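Local coordinates for PGRP-Hd - Peptidoglycan recognition protein homologue (PDB 3EP1) that is a homologue of the peptidoglycan recognition proteins of innate immunity and probably binds bacterial cell-wall peptidoglycan through its amidase-like domain, at residues Ile78-Leu83 with Gly100-Gly105. Numbering follows the deposited sequence.
Sequences IKYNFL and GQHTKG
Lys79 and Gln101 show how a single backbone bond can join two loops whose side chains then settle around it. The carbonyl oxygen Lys79 O accepts the amide of Gln101, N to O 3.2 Å, from within the carbonyl plane and on a lone pair, with an N-H...O angle of 160°. The same oxygen lies at the edge of the His102 imidazole, 3.4 Å from its CD2, so the oxygen that takes the Gln101 N-H also has the ring edge packed against it. Beyond the backbone, the lysine chain stays extended and runs alongside the Gln101 carbonyl, CB and CG each 3.3 Å from Gln101 O, before its amine leads away. The Gln101 side chain has its polar partners elsewhere: OE1 is hydrogen-bonded to Arg94 and to the backbone N of Asp76. Next along, Tyr80 crosses His102 at a slant, its CD2 3.7 Å from His102 CB, while Lys79 CB sits over one face of the phenol near the rim. His102 places CG between its backbone N and carbonyl carbon (chi1 45°), a rotation that turns the CD2 edge of the imidazole to Lys79 O and brings the ring close to the Asn81 side chain. There the amide and ring planes stand 67° apart. His102 also packs on Phe30 and Ser110, and its backbone N is hydrogen-bonded to the Asp107 carboxylate (OD1). Asn81 then leads into strand 82-84, where Phe82 meets Trp96 edge-to-face. The arrangement thus ties the approach to strand 82-84 to the loop between strands 90-92 and 110-115, connecting elements around the central mixed sheet of the amidase-like PGRP fold.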
loop_
_atom_site.group_PDB
_atom_site.type_symbol
_atom_site.label_atom_id
_atom_site.label_comp_id
_atom_site.label_asym_id
_atom_site.label_seq_id
_atom_site.Cartn_x
_atom_site.Cartn_y
_atom_site.Cartn_z
ATOM N N ILE A 78 5.263 16.359 14.859
ATOM C CA ILE A 78 6.403 15.448 14.806
ATOM C C ILE A 78 6.993 15.671 13.400
ATOM O O ILE A 78 6.245 15.855 12.441
ATOM C CB ILE A 78 5.929 13.974 15.047
ATOM C CG1 ILE A 78 7.130 13.060 15.278
ATOM C CG2 ILE A 78 5.065 13.487 13.884
ATOM C CD1 ILE A 78 6.738 11.676 15.744
ATOM N N LYS A 79 8.321 15.693 13.296
ATOM C CA LYS A 79 9.042 15.958 12.040
ATOM C C LYS A 79 8.845 15.052 10.829
ATOM O O LYS A 79 8.918 15.511 9.685
ATOM C CB LYS A 79 10.548 16.010 12.302
ATOM C CG LYS A 79 11.005 17.071 13.269
ATOM C CD LYS A 79 12.505 16.966 13.476
ATOM C CE LYS A 79 12.979 17.923 14.548
ATOM N NZ LYS A 79 14.391 17.655 14.920
ATOM N N TYR A 80 8.603 13.772 11.068
ATOM C CA TYR A 80 8.473 12.839 9.967
ATOM C C TYR A 80 7.072 12.454 9.519
ATOM O O TYR A 80 6.108 12.578 10.267
ATOM C CB TYR A 80 9.274 11.590 10.310
ATOM C CG TYR A 80 10.642 11.912 10.875
ATOM C CD1 TYR A 80 10.847 11.995 12.252
ATOM C CD2 TYR A 80 11.729 12.151 10.032
ATOM C CE1 TYR A 80 12.104 12.305 12.778
ATOM C CE2 TYR A 80 12.988 12.466 10.552
ATOM C CZ TYR A 80 13.168 12.537 11.924
ATOM O OH TYR A 80 14.412 12.823 12.439
ATOM N N ASN A 81 6.982 11.991 8.274
ATOM C CA ASN A 81 5.724 11.546 7.675
ATOM C C ASN A 81 5.373 10.152 8.191
ATOM O O ASN A 81 4.200 9.807 8.312
ATOM C CB ASN A 81 5.856 11.490 6.151
ATOM C CG ASN A 81 5.960 12.857 5.525
ATOM O OD1 ASN A 81 4.953 13.526 5.305
ATOM N ND2 ASN A 81 7.182 13.290 5.245
ATOM N N PHE A 82 6.410 9.365 8.471
ATOM C CA PHE A 82 6.276 8.004 8.977
ATOM C C PHE A 82 7.511 7.617 9.779
ATOM O O PHE A 82 8.575 8.208 9.621
ATOM C CB PHE A 82 6.137 6.993 7.834
ATOM C CG PHE A 82 4.892 7.156 7.014
ATOM C CD1 PHE A 82 4.917 7.872 5.824
ATOM C CD2 PHE A 82 3.690 6.601 7.440
ATOM C CE1 PHE A 82 3.766 8.035 5.072
ATOM C CE2 PHE A 82 2.534 6.757 6.699
ATOM C CZ PHE A 82 2.572 7.479 5.509
ATOM N N LEU A 83 7.365 6.606 10.629
ATOM C CA LEU A 83 8.470 6.107 11.435
ATOM C C LEU A 83 8.351 4.586 11.457
ATOM O O LEU A 83 7.249 4.050 11.443
ATOM C CB LEU A 83 8.413 6.669 12.859
ATOM C CG LEU A 83 8.389 8.189 13.048
ATOM C CD1 LEU A 83 6.962 8.696 12.922
ATOM C CD2 LEU A 83 8.944 8.548 14.419
ATOM N N GLY A 100 6.536 17.745 5.765
ATOM C CA GLY A 100 7.164 17.565 7.057
ATOM C C GLY A 100 8.231 18.618 7.299
ATOM O O GLY A 100 8.329 19.587 6.548
ATOM N N GLN A 101 9.018 18.422 8.354
ATOM C CA GLN A 101 10.116 19.319 8.704
ATOM C C GLN A 101 11.272 18.424 9.161
ATOM O O GLN A 101 11.684 18.454 10.315
ATOM C CB GLN A 101 9.675 20.287 9.814
ATOM C CG GLN A 101 8.662 21.324 9.322
ATOM C CD GLN A 101 7.997 22.114 10.439
ATOM O OE1 GLN A 101 7.207 21.577 11.215
ATOM N NE2 GLN A 101 8.318 23.401 10.521
ATOM N N HIS A 102 11.779 17.631 8.220
ATOM C CA HIS A 102 12.847 16.664 8.463
ATOM C C HIS A 102 14.147 16.909 7.696
ATOM O O HIS A 102 15.229 16.562 8.170
ATOM C CB HIS A 102 12.320 15.269 8.136
ATOM C CG HIS A 102 11.564 15.206 6.845
ATOM N ND1 HIS A 102 12.187 15.171 5.618
ATOM C CD2 HIS A 102 10.233 15.231 6.590
ATOM C CE1 HIS A 102 11.275 15.178 4.661
ATOM N NE2 HIS A 102 10.081 15.215 5.225
ATOM N N THR A 103 14.052 17.484 6.506
ATOM C CA THR A 103 15.253 17.756 5.725
ATOM C C THR A 103 15.201 19.200 5.228
ATOM O O THR A 103 14.586 19.502 4.207
ATOM C CB THR A 103 15.375 16.786 4.536
ATOM O OG1 THR A 103 14.346 17.068 3.583
ATOM C CG2 THR A 103 15.220 15.357 5.004
ATOM N N LYS A 104 15.858 20.083 5.972
ATOM C CA LYS A 104 15.873 21.509 5.668
ATOM C C LYS A 104 16.017 21.812 4.191
ATOM O O LYS A 104 16.967 21.378 3.543
ATOM C CB LYS A 104 16.982 22.208 6.457
ATOM N N GLY A 105 15.045 22.551 3.668
ATOM C CA GLY A 105 15.069 22.936 2.273
ATOM C C GLY A 105 14.506 21.941 1.278
ATOM O O GLY A 105 14.215 22.317 0.144
#